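Local atomic coordinates of tRNA-5-methyluridine(54) 2-sulfurtransferase (Pyrococcus horikoshii, PDB entry 3VRH), a protein that catalyses the ATP-dependent 2-thiolation of 5-methyluridine 54 in the T loop of tRNA, a modification that stabilises tRNAs at high temperature. Residues A[206-209]-A[214-217]; A[137-142]-A[190-195]; A[156-161]-A[234-239]; A[106-111]-A[296-301]. All blocks are in the same frame, centred on the assembly; numbering follows the deposited sequence.

Contact 1 (A[206-209]-A[214-217]); sequences AYAL and EYIV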
loop_
_atom_site.group_PDB
_atom_site.type_symbol
_atom_site.label_atom_id
_atom_site.label_comp_id
_atom_site.label_asym_id
_atom_site.label_seq_id
_atom_site.Cartn_x
_atom_site.Cartn_y
_atom_site.Cartn_z
ATOM N N ALA A 206 3.528 25.735 -5.506
ATOM C CA ALA A 206 2.909 26.920 -6.088
ATOM C C ALA A 206 2.777 28.086 -5.088
ATOM O O ALA A 206 2.899 29.261 -5.450
ATOM C CB ALA A 206 1.561 26.566 -6.714
ATOM N N TYR A 207 2.538 27.764 -3.826
ATOM C CA TYR A 207 2.362 28.810 -2.841
ATOM C C TYR A 207 3.675 29.518 -2.531
ATOM O O TYR A 207 3.730 30.743 -2.532
ATOM C CB TYR A 207 1.731 28.266 -1.565
ATOM C CG TYR A 207 1.360 29.359 -0.595
ATOM C CD1 TYR A 207 2.251 29.778 0.383
ATOM C CD2 TYR A 207 0.129 29.991 -0.676
ATOM C CE1 TYR A 207 1.918 30.798 1.275
ATOM C CE2 TYR A 207 -0.218 31.004 0.206
ATOM C CZ TYR A 207 0.679 31.402 1.184
ATOM O OH TYR A 207 0.346 32.410 2.067
ATOM N N ALA A 208 4.725 28.748 -2.258
ATOM C CA ALA A 208 6.055 29.300 -2.018
ATOM C C ALA A 208 6.489 30.258 -3.117
ATOM O O ALA A 208 7.022 31.323 -2.856
ATOM C CB ALA A 208 7.073 28.193 -1.892
ATOM N N LEU A 209 6.274 29.859 -4.355
ATOM C CA LEU A 209 6.710 30.659 -5.483
ATOM C C LEU A 209 5.865 31.917 -5.560
ATOM O O LEU A 209 6.372 32.983 -5.894
ATOM C CB LEU A 209 6.632 29.837 -6.774
ATOM C CG LEU A 209 7.428 28.529 -6.587
ATOM C CD1 LEU A 209 7.482 27.642 -7.844
ATOM C CD2 LEU A 209 8.843 28.820 -6.026
ATOM N N GLU A 214 12.119 31.320 -1.147
ATOM C CA GLU A 214 13.152 30.519 -1.779
ATOM C C GLU A 214 13.599 29.431 -0.803
ATOM O O GLU A 214 13.679 29.657 0.407
ATOM C CB GLU A 214 14.346 31.388 -2.155
ATOM C CG GLU A 214 13.997 32.626 -2.961
ATOM C CD GLU A 214 15.094 33.687 -2.849
ATOM O OE1 GLU A 214 16.116 33.571 -3.567
ATOM O OE2 GLU A 214 14.943 34.614 -2.023
ATOM N N TYR A 215 13.900 28.255 -1.330
ATOM C CA TYR A 215 14.169 27.104 -0.478
ATOM C C TYR A 215 15.154 26.143 -1.113
ATOM O O TYR A 215 15.349 26.146 -2.328
ATOM C CB TYR A 215 12.853 26.367 -0.171
ATOM C CG TYR A 215 12.045 26.028 -1.406
ATOM C CD1 TYR A 215 11.069 26.897 -1.898
ATOM C CD2 TYR A 215 12.258 24.845 -2.081
ATOM C CE1 TYR A 215 10.327 26.572 -3.037
ATOM C CE2 TYR A 215 11.527 24.510 -3.209
ATOM C CZ TYR A 215 10.573 25.373 -3.685
ATOM O OH TYR A 215 9.857 25.009 -4.807
ATOM N N ILE A 216 15.751 25.303 -0.278
ATOM C CA ILE A 216 16.581 24.205 -0.745
ATOM C C ILE A 216 15.695 22.997 -1.053
ATOM O O ILE A 216 14.572 22.895 -0.555
ATOM C CB ILE A 216 17.614 23.812 0.333
ATOM C CG1 ILE A 216 16.924 23.059 1.471
ATOM C CG2 ILE A 216 18.308 25.047 0.882
ATOM C CD1 ILE A 216 17.736 22.994 2.754
ATOM N N VAL A 217 16.205 22.077 -1.861
ATOM C CA VAL A 217 15.476 20.845 -2.165
ATOM C C VAL A 217 15.747 19.702 -1.183
ATOM O O VAL A 217 14.857 18.900 -0.899
ATOM C CB VAL A 217 15.782 20.309 -3.566
ATOM C CG1 VAL A 217 14.768 19.246 -3.923
ATOM C CG2 VAL A 217 15.749 21.421 -4.586
#
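Tyr215 brings the CE1 corner of its phenol ring to Ala208 and Leu209, so that the chain following helix 201-211 doubles back on the helix it has just left, within the PP-loop domain. The joint is purely apolar; no hydrogen bond passes between 206-209 and 214-217. Ala208 suits a place where helix and returning chain come close, the CA atoms of Ala208 and Glu214 being 7.2 Å apart: its single methyl points at the loop and meets the ring obliquely. Leu209 does not leave the helix straight at the loop, but its CD2 branch reaches the same ring carbon from across the ring plane, so the two groups straddle it; its side chain crosses that of Tyr215 at about a right angle. The tyrosine reaches back because CG sits between the backbone N and the carbonyl carbon (chi1 52°).

Around this centre, Glu214 forms a salt bridge with Lys96 and its carbonyl accepts from Gln97, which ties the loop to helix 87-101, while Val62 of helix 58-69 packs on Ala208. The bound bicine lies about 7 Å from the side chain of Tyr215. Tyr215 CE1 is 3.8 Å from Ala208 CB and 4.0 Å from Leu209 CD2.

Contact 2 (A[137-142]-A[190-195]); sequences YIMNKF and IKKVKP
Met139 and Asn140, neighbours on helix 127-145, meet Lys192 and Ile190 by quite different means. Met139 comes first, with a long, flexible thioether chain that can reach across to the sheet. Its chain bends at chi3 (57°), and the terminal methyl CE comes to rest 4.0 Å from Lys192 CE. The two side chains cross at about a right angle, with Lys192 NZ almost as near to Met139 CE at 4.1 Å. Lysine suits its place because its long aliphatic chain, bent at chi3, offers carbon to this methyl. Ile151 of strand 150-152 touches both residues, so the pair packs over the sheet.

Asn140 follows and supplies the polar link. With CG anti to the backbone N (chi1 -179°), its amide swings toward Ile190, in the chain leading into strand 191-193, where OD1 accepts from Ile190 N at 2.8 Å. The bond is nearly straight, 163° at the hydrogen, and the donor lies in the carbonyl plane. A water donates to Ile190 O; its very short approach to Asn140 OD1, 2.5 Å, is doubtful in length. The other end of the amide, ND2, donates to Lys188 O, so both ends of Asn140 are engaged and its rotation is fixed. An asparagine suits this place because one flat group can accept from one peptide and donate to another. Ile190 also touches Ala143 and Tyr144 of the helix.

Such packing of a helix on a largely parallel sheet is characteristic of the Rossmann-like alpha/beta fold of PP-loop ATPases; here Met139 also borders Ala53 and Ile79 of the ATP site.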
loop_
_atom_site.group_PDB
_atom_site.type_symbol
_atom_site.label_atom_id
_atom_site.label_comp_id
_atom_site.label_asym_id
_atom_site.label_seq_id
_atom_site.Cartn_x
_atom_site.Cartn_y
_atom_site.Cartn_z
ATOM N N TYR A 137 14.441 14.737 18.356
ATOM C CA TYR A 137 14.723 14.889 19.771
ATOM C C TYR A 137 14.949 16.355 20.103
ATOM O O TYR A 137 14.395 16.879 21.075
ATOM C CB TYR A 137 15.958 14.084 20.179
ATOM C CG TYR A 137 16.360 14.310 21.635
ATOM C CD1 TYR A 137 17.279 15.289 21.978
ATOM C CD2 TYR A 137 15.817 13.536 22.661
ATOM C CE1 TYR A 137 17.642 15.504 23.296
ATOM C CE2 TYR A 137 16.185 13.733 23.975
ATOM C CZ TYR A 137 17.099 14.731 24.286
ATOM O OH TYR A 137 17.474 14.948 25.591
ATOM N N ILE A 138 15.778 17.004 19.294
ATOM C CA ILE A 138 16.128 18.403 19.537
ATOM C C ILE A 138 14.910 19.305 19.401
ATOM O O ILE A 138 14.734 20.226 20.190
ATOM C CB ILE A 138 17.250 18.882 18.600
ATOM C CG1 ILE A 138 18.554 18.154 18.922
ATOM C CG2 ILE A 138 17.445 20.400 18.721
ATOM C CD1 ILE A 138 19.732 18.542 18.020
ATOM N N MET A 139 14.067 19.031 18.401
ATOM C CA MET A 139 12.858 19.819 18.189
ATOM C C MET A 139 12.003 19.749 19.440
ATOM O O MET A 139 11.503 20.762 19.919
ATOM C CB MET A 139 12.017 19.293 17.017
ATOM C CG MET A 139 12.545 19.598 15.630
ATOM S SD MET A 139 11.672 18.538 14.452
ATOM C CE MET A 139 9.988 19.005 14.807
ATOM N N ASN A 140 11.833 18.536 19.952
ATOM C CA ASN A 140 10.979 18.352 21.101
ATOM C C ASN A 140 11.570 18.925 22.383
ATOM O O ASN A 140 10.877 19.596 23.114
ATOM C CB ASN A 140 10.594 16.884 21.288
ATOM C CG ASN A 140 9.669 16.685 22.477
ATOM O OD1 ASN A 140 8.496 17.044 22.442
ATOM N ND2 ASN A 140 10.202 16.119 23.532
ATOM N N LYS A 141 12.843 18.660 22.656
ATOM C CA LYS A 141 13.443 19.185 23.880
ATOM C C LYS A 141 13.571 20.711 23.866
ATOM O O LYS A 141 13.492 21.344 24.917
ATOM C CB LYS A 141 14.797 18.535 24.194
ATOM C CG LYS A 141 15.296 18.881 25.602
ATOM C CD LYS A 141 16.406 17.967 26.091
ATOM C CE LYS A 141 16.530 18.053 27.612
ATOM N NZ LYS A 141 16.456 19.478 28.086
ATOM N N PHE A 142 13.739 21.294 22.680
ATOM C CA PHE A 142 13.803 22.745 22.542
ATOM C C PHE A 142 12.439 23.346 22.796
ATOM O O PHE A 142 12.317 24.383 23.444
ATOM C CB PHE A 142 14.288 23.162 21.145
ATOM C CG PHE A 142 14.494 24.644 21.005
ATOM C CD1 PHE A 142 13.433 25.482 20.698
ATOM C CD2 PHE A 142 15.749 25.202 21.213
ATOM C CE1 PHE A 142 13.621 26.841 20.590
ATOM C CE2 PHE A 142 15.934 26.558 21.099
ATOM C CZ PHE A 142 14.867 27.375 20.789
ATOM N N ILE A 190 5.915 17.267 23.448
ATOM C CA ILE A 190 5.092 18.414 23.090
ATOM C C ILE A 190 4.144 18.047 21.954
ATOM O O ILE A 190 4.490 17.232 21.100
ATOM C CB ILE A 190 5.973 19.613 22.644
ATOM C CG1 ILE A 190 6.981 19.980 23.735
ATOM C CG2 ILE A 190 5.116 20.815 22.290
ATOM C CD1 ILE A 190 6.342 20.494 25.001
ATOM N N LYS A 191 2.957 18.653 21.948
ATOM C CA LYS A 191 1.988 18.452 20.873
ATOM C C LYS A 191 2.597 18.789 19.513
ATOM O O LYS A 191 3.141 19.889 19.332
ATOM C CB LYS A 191 0.736 19.316 21.090
ATOM C CG LYS A 191 -0.272 19.204 19.953
ATOM C CD LYS A 191 -1.622 19.813 20.297
ATOM C CE LYS A 191 -1.534 21.319 20.373
ATOM N NZ LYS A 191 -2.844 21.969 20.086
ATOM N N LYS A 192 2.504 17.842 18.577
ATOM C CA LYS A 192 2.978 18.028 17.202
ATOM C C LYS A 192 1.801 17.994 16.246
ATOM O O LYS A 192 0.990 17.066 16.299
ATOM C CB LYS A 192 3.997 16.943 16.796
ATOM C CG LYS A 192 5.362 17.122 17.421
ATOM C CD LYS A 192 6.380 16.049 17.018
ATOM C CE LYS A 192 7.141 16.395 15.737
ATOM N NZ LYS A 192 8.174 15.345 15.436
ATOM N N VAL A 193 1.720 18.999 15.375
ATOM C CA VAL A 193 0.630 19.123 14.416
ATOM C C VAL A 193 1.138 19.338 12.987
ATOM O O VAL A 193 2.276 19.765 12.779
ATOM C CB VAL A 193 -0.339 20.264 14.797
ATOM C CG1 VAL A 193 -0.999 19.982 16.125
ATOM C CG2 VAL A 193 0.403 21.612 14.838
ATOM N N LYS A 194 0.281 19.031 12.016
ATOM C CA LYS A 194 0.609 19.120 10.592
ATOM C C LYS A 194 -0.473 19.957 9.907
ATOM O O LYS A 194 -1.458 19.411 9.380
ATOM C CB LYS A 194 0.675 17.703 9.959
ATOM C CG LYS A 194 1.819 16.844 10.482
ATOM C CD LYS A 194 1.828 15.425 9.901
ATOM C CE LYS A 194 2.988 14.629 10.494
ATOM N NZ LYS A 194 3.147 13.278 9.870
ATOM N N PRO A 195 -0.320 21.286 9.943
ATOM C CA PRO A 195 -1.297 22.198 9.335
ATOM C C PRO A 195 -1.429 22.072 7.812
ATOM O O PRO A 195 -2.445 22.473 7.248
ATOM C CB PRO A 195 -0.748 23.592 9.694
ATOM C CG PRO A 195 0.183 23.359 10.869
ATOM C CD PRO A 195 0.752 22.002 10.668
HETATM O O HOH W 1 7.107 16.294 20.568
#

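Contact 3 (A[156-161]-A[234-239]); sequences NLDDEA and VLNELE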
loop_
_atom_site.group_PDB
_atom_site.type_symbol
_atom_site.label_atom_id
_atom_site.label_comp_id
_atom_site.label_asym_id
_atom_site.label_seq_id
_atom_site.Cartn_x
_atom_site.Cartn_y
_atom_site.Cartn_z
ATOM N N ASN A 156 2.803 17.524 4.120
ATOM C CA ASN A 156 1.603 17.790 3.350
ATOM C C ASN A 156 0.945 16.472 2.941
ATOM O O ASN A 156 1.398 15.396 3.350
ATOM C CB ASN A 156 1.941 18.680 2.136
ATOM C CG ASN A 156 2.921 18.012 1.175
ATOM O OD1 ASN A 156 2.725 16.858 0.771
ATOM N ND2 ASN A 156 3.984 18.726 0.814
ATOM N N LEU A 157 -0.112 16.549 2.138
ATOM C CA LEU A 157 -0.879 15.350 1.802
ATOM C C LEU A 157 0.002 14.279 1.155
ATOM O O LEU A 157 -0.088 13.093 1.508
ATOM C CB LEU A 157 -2.061 15.692 0.893
ATOM C CG LEU A 157 -3.001 14.532 0.556
ATOM C CD1 LEU A 157 -3.608 13.932 1.826
ATOM C CD2 LEU A 157 -4.097 15.005 -0.376
ATOM N N ASP A 158 0.856 14.705 0.223
ATOM C CA ASP A 158 1.768 13.793 -0.472
ATOM C C ASP A 158 2.768 13.120 0.464
ATOM O O ASP A 158 3.085 11.941 0.300
ATOM C CB ASP A 158 2.489 14.493 -1.629
ATOM C CG ASP A 158 1.528 14.989 -2.702
ATOM O OD1 ASP A 158 1.044 16.130 -2.608
ATOM O OD2 ASP A 158 1.248 14.237 -3.650
ATOM N N ASP A 159 3.249 13.856 1.456
ATOM C CA ASP A 159 4.101 13.254 2.483
ATOM C C ASP A 159 3.385 12.166 3.264
ATOM O O ASP A 159 3.919 11.064 3.417
ATOM C CB ASP A 159 4.643 14.316 3.439
ATOM C CG ASP A 159 5.452 15.363 2.715
ATOM O OD1 ASP A 159 6.263 14.948 1.866
ATOM O OD2 ASP A 159 5.249 16.580 2.948
ATOM N N GLU A 160 2.190 12.473 3.775
ATOM C CA GLU A 160 1.418 11.483 4.524
ATOM C C GLU A 160 1.157 10.228 3.666
ATOM O O GLU A 160 1.338 9.108 4.130
ATOM C CB GLU A 160 0.091 12.067 5.021
ATOM C CG GLU A 160 -0.767 11.088 5.879
ATOM C CD GLU A 160 -0.274 10.948 7.331
ATOM O OE1 GLU A 160 0.923 11.207 7.585
ATOM O OE2 GLU A 160 -1.089 10.593 8.222
ATOM N N ALA A 161 0.768 10.437 2.408
ATOM C CA ALA A 161 0.435 9.342 1.505
ATOM C C ALA A 161 1.640 8.421 1.260
ATOM O O ALA A 161 1.533 7.197 1.388
ATOM C CB ALA A 161 -0.118 9.880 0.177
ATOM N N VAL A 234 5.272 6.760 -7.653
ATOM C CA VAL A 234 4.232 5.745 -7.750
ATOM C C VAL A 234 2.845 6.353 -7.510
ATOM O O VAL A 234 1.913 6.132 -8.285
ATOM C CB VAL A 234 4.486 4.641 -6.716
ATOM C CG1 VAL A 234 3.240 3.849 -6.460
ATOM C CG2 VAL A 234 5.613 3.742 -7.175
ATOM N N LEU A 235 2.719 7.136 -6.441
ATOM C CA LEU A 235 1.429 7.717 -6.087
ATOM C C LEU A 235 0.986 8.755 -7.111
ATOM O O LEU A 235 -0.200 8.878 -7.397
ATOM C CB LEU A 235 1.474 8.328 -4.688
ATOM C CG LEU A 235 1.616 7.315 -3.556
ATOM C CD1 LEU A 235 2.041 8.021 -2.295
ATOM C CD2 LEU A 235 0.302 6.612 -3.338
ATOM N N ASN A 236 1.944 9.506 -7.648
ATOM C CA ASN A 236 1.658 10.450 -8.722
ATOM C C ASN A 236 1.215 9.712 -9.977
ATOM O O ASN A 236 0.300 10.157 -10.669
ATOM C CB ASN A 236 2.870 11.337 -9.030
ATOM C CG ASN A 236 3.192 12.306 -7.895
ATOM O OD1 ASN A 236 2.397 12.486 -6.972
ATOM N ND2 ASN A 236 4.364 12.938 -7.968
ATOM N N GLU A 237 1.869 8.583 -10.256
ATOM C CA GLU A 237 1.465 7.714 -11.363
ATOM C C GLU A 237 0.009 7.301 -11.200
ATOM O O GLU A 237 -0.810 7.571 -12.075
ATOM C CB GLU A 237 2.358 6.472 -11.471
ATOM C CG GLU A 237 2.092 5.638 -12.739
ATOM C CD GLU A 237 2.308 4.136 -12.536
ATOM O OE1 GLU A 237 3.242 3.767 -11.784
ATOM O OE2 GLU A 237 1.540 3.329 -13.122
ATOM N N LEU A 238 -0.310 6.675 -10.067
ATOM C CA LEU A 238 -1.683 6.271 -9.751
ATOM C C LEU A 238 -2.700 7.418 -9.778
ATOM O O LEU A 238 -3.834 7.242 -10.245
ATOM C CB LEU A 238 -1.740 5.569 -8.392
ATOM C CG LEU A 238 -1.033 4.227 -8.345
ATOM C CD1 LEU A 238 -1.178 3.611 -6.974
ATOM C CD2 LEU A 238 -1.608 3.297 -9.409
ATOM N N GLU A 239 -2.296 8.578 -9.265
ATOM C CA GLU A 239 -3.146 9.761 -9.271
ATOM C C GLU A 239 -3.563 10.203 -10.683
ATOM O O GLU A 239 -4.704 10.602 -10.900
ATOM C CB GLU A 239 -2.441 10.921 -8.568
ATOM C CG GLU A 239 -3.359 12.091 -8.258
ATOM C CD GLU A 239 -4.355 11.758 -7.163
ATOM O OE1 GLU A 239 -5.387 12.451 -7.060
ATOM O OE2 GLU A 239 -4.096 10.796 -6.402
#
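Leu235 of helix 228-241 packs against Ala161 of helix 157-169, a small helix-helix contact; the second helix opens with a capping box beside the bicine pocket. The apolar part rests on one branch: Leu235 CD1 lies 3.6 Å from Ala161 C and against the alanine methyl. Alanine suits the spot because its short side chain lets the leucine reach the helix backbone itself. Ser162 and Leu165 continue the surface on which Leu235 lies.

The polar part is indirect. Asp158 OD2 and Asn236 OD1 are 3.9 Å apart, their carboxylate and amide planes turned 78° against each other. Both are acceptors, and Lys246 of helix 245-256 joins them, forming a salt bridge with the aspartate and donating to the amide oxygen. The other carboxylate oxygen, Asp158 OD1, accepts from Glu201 N, so both oxygens of this buried acid are satisfied. On the far side of helix 228-241, Val234, Glu237 and Leu238 meet the second subunit.

Reciprocal bonds make the cap. Asn156, the N-cap residue, accepts at OD1 from Asp159 N, which stands above the carbonyl plane rather than in it. Asp159, which also touches the bicine and forms a salt bridge with Lys232, returns the bond: Asn156 N donates to Asp159 OD2 at 2.9 Å, almost straight at 173°, on the anti side of the carboxylate.

Contact 4 (A[106-111]-A[296-301]); sequences HIVRIK and INFKVS
Val108 and His106, two residues apart on strand 105-109, receive Phe298 and Val300 from the irregular C-terminal segment of the same chain. Val108 presents both methyls to the phenylalanine: CG1 is 3.9 Å from Phe298 CE1 and CG2 is 4.0 Å from the same carbon. The two side chains cross at about a right angle, and CG1 approaches the ring obliquely. A branched residue suits this position, since one ring corner settles against both its arms. At the other pair, Val300 CG2 comes 3.9 Å from His106 ND1, again obliquely to the imidazole. This methyl lies between the valine's own backbone N and carbonyl carbon, with CG1 anti to the carbonyl (chi1 -63°).

Further out, neighbouring residues hold these groups. Ile296 CG2 lies 3.5 Å above one face of the Phe298 ring, offset toward the rim. An Asx turn shapes the chain beside it, Lys299 N donating to Asn297 OD1 from above the amide plane at 3.2 Å. Lys299 NZ reaches forward to Val300 O. Asn146 accepts from Val300 N through OD1 and donates to Phe298 O through ND2, while Asp145 accepts from Phe298 N; together they tie this segment to the end of helix 127-145 and the residue after it.

No hydrogen bond joins 106-111 to 296-301, so strand 105-109, outermost in its sheet within the chain, is not extended here. The contact depends on apolar packing: His106 spends NE2 on Glu75 of strand 73-80, which may polarise the ring, while ND1 faces the valine methyl.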
loop_
_atom_site.group_PDB
_atom_site.type_symbol
_atom_site.label_atom_id
_atom_site.label_comp_id
_atom_site.label_asym_id
_atom_site.label_seq_id
_atom_site.Cartn_x
_atom_site.Cartn_y
_atom_site.Cartn_z
ATOM N N HIS A 106 15.453 30.660 15.968
ATOM C CA HIS A 106 16.452 30.106 16.871
ATOM C C HIS A 106 17.261 29.088 16.100
ATOM O O HIS A 106 16.717 28.371 15.245
ATOM C CB HIS A 106 15.768 29.421 18.042
ATOM C CG HIS A 106 14.714 30.263 18.694
ATOM N ND1 HIS A 106 15.015 31.257 19.600
ATOM C CD2 HIS A 106 13.364 30.261 18.571
ATOM C CE1 HIS A 106 13.895 31.831 20.008
ATOM N NE2 HIS A 106 12.879 31.246 19.396
ATOM N N ILE A 107 18.553 29.015 16.390
ATOM C CA ILE A 107 19.392 28.051 15.705
ATOM C C ILE A 107 20.141 27.136 16.659
ATOM O O ILE A 107 20.775 27.604 17.616
ATOM C CB ILE A 107 20.401 28.740 14.774
ATOM C CG1 ILE A 107 19.675 29.702 13.833
ATOM C CG2 ILE A 107 21.211 27.682 13.992
ATOM C CD1 ILE A 107 20.583 30.694 13.136
ATOM N N VAL A 108 20.041 25.835 16.386
ATOM C CA VAL A 108 20.849 24.815 17.032
ATOM C C VAL A 108 21.773 24.154 16.013
ATOM O O VAL A 108 21.315 23.576 15.009
ATOM C CB VAL A 108 19.974 23.724 17.676
ATOM C CG1 VAL A 108 20.840 22.622 18.286
ATOM C CG2 VAL A 108 19.065 24.330 18.725
ATOM N N ARG A 109 23.071 24.233 16.269
ATOM C CA ARG A 109 24.057 23.623 15.401
ATOM C C ARG A 109 24.485 22.292 16.009
ATOM O O ARG A 109 25.134 22.248 17.045
ATOM C CB ARG A 109 25.250 24.551 15.226
ATOM C CG ARG A 109 24.879 25.927 14.716
ATOM C CD ARG A 109 25.725 26.296 13.517
ATOM N NE ARG A 109 25.377 27.594 12.943
ATOM C CZ ARG A 109 26.234 28.612 12.820
ATOM N NH1 ARG A 109 27.489 28.483 13.238
ATOM N NH2 ARG A 109 25.843 29.768 12.288
ATOM N N ILE A 110 24.093 21.201 15.367
ATOM C CA ILE A 110 24.353 19.865 15.889
ATOM C C ILE A 110 25.841 19.624 16.121
ATOM O O ILE A 110 26.228 19.074 17.149
ATOM C CB ILE A 110 23.769 18.804 14.951
ATOM C CG1 ILE A 110 22.257 18.682 15.196
ATOM C CG2 ILE A 110 24.468 17.485 15.131
ATOM C CD1 ILE A 110 21.552 17.726 14.215
ATOM N N LYS A 111 26.663 20.067 15.173
ATOM C CA LYS A 111 28.115 19.902 15.241
ATOM C C LYS A 111 28.712 20.665 16.422
ATOM O O LYS A 111 29.682 20.223 17.021
ATOM C CB LYS A 111 28.761 20.406 13.951
ATOM C CG LYS A 111 29.966 19.598 13.476
ATOM C CD LYS A 111 31.234 19.925 14.237
ATOM C CE LYS A 111 32.427 19.207 13.612
ATOM N NZ LYS A 111 32.427 19.325 12.114
ATOM N N ILE A 296 21.119 18.306 27.838
ATOM C CA ILE A 296 21.322 19.536 27.085
ATOM C C ILE A 296 20.215 20.516 27.407
ATOM O O ILE A 296 19.024 20.180 27.331
ATOM C CB ILE A 296 21.371 19.298 25.577
ATOM C CG1 ILE A 296 22.470 18.291 25.243
ATOM C CG2 ILE A 296 21.611 20.604 24.851
ATOM C CD1 ILE A 296 22.371 17.741 23.859
ATOM N N ASN A 297 20.611 21.726 27.784
ATOM C CA ASN A 297 19.655 22.760 28.148
ATOM C C ASN A 297 19.405 23.654 26.947
ATOM O O ASN A 297 20.290 24.404 26.553
ATOM C CB ASN A 297 20.211 23.584 29.308
ATOM C CG ASN A 297 19.161 24.447 29.965
ATOM O OD1 ASN A 297 18.057 24.612 29.444
ATOM N ND2 ASN A 297 19.499 25.002 31.126
ATOM N N PHE A 298 18.209 23.573 26.362
ATOM C CA PHE A 298 17.902 24.360 25.163
ATOM C C PHE A 298 17.209 25.680 25.455
ATOM O O PHE A 298 16.845 26.413 24.527
ATOM C CB PHE A 298 17.089 23.556 24.151
ATOM C CG PHE A 298 17.879 22.488 23.464
ATOM C CD1 PHE A 298 18.804 22.817 22.490
ATOM C CD2 PHE A 298 17.696 21.161 23.788
ATOM C CE1 PHE A 298 19.525 21.845 21.859
ATOM C CE2 PHE A 298 18.419 20.177 23.157
ATOM C CZ PHE A 298 19.333 20.514 22.192
ATOM N N LYS A 299 17.034 25.975 26.743
ATOM C CA LYS A 299 16.470 27.244 27.173
ATOM C C LYS A 299 17.243 28.446 26.600
ATOM O O LYS A 299 18.477 28.499 26.647
ATOM C CB LYS A 299 16.450 27.315 28.704
ATOM C CG LYS A 299 15.932 28.632 29.246
ATOM C CD LYS A 299 14.465 28.843 28.914
ATOM C CE LYS A 299 13.936 30.114 29.567
ATOM N NZ LYS A 299 14.398 31.345 28.860
ATOM N N VAL A 300 16.507 29.400 26.035
ATOM C CA VAL A 300 17.128 30.599 25.495
ATOM C C VAL A 300 16.381 31.844 25.965
ATOM O O VAL A 300 15.162 31.817 26.183
ATOM C CB VAL A 300 17.203 30.581 23.938
ATOM C CG1 VAL A 300 18.082 29.437 23.436
ATOM C CG2 VAL A 300 15.813 30.499 23.324
ATOM N N SER A 301 17.108 32.942 26.111
ATOM C CA SER A 301 16.480 34.201 26.501
ATOM C C SER A 301 16.356 35.154 25.324
ATOM O O SER A 301 15.702 36.187 25.434
ATOM C CB SER A 301 17.245 34.872 27.648
ATOM O OG SER A 301 18.641 34.816 27.432
#

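How the contacts relate
Contacts 2 and 4 adjoin, their centres 14 Å apart: Phe142 of helix 127-145 packs against His106 and Phe298, and the same helix turns Lys141 toward Ile296 O. Both contacts reach the central sheet, by strands 191-193 and 105-109. Contact 3 touches contact 2 through a long, weak ion pair between Lys194 and Glu160, but lies 34 Å centre to centre from contact 4, across the middle of the chain. Contact 1 touches none of the others. Bicine lies among the first three: Asp159 of contact 3 touches it, Met139 of contact 2 is about 5 Å away and Tyr215 of contact 1 about 7 Å, measured from their side chains.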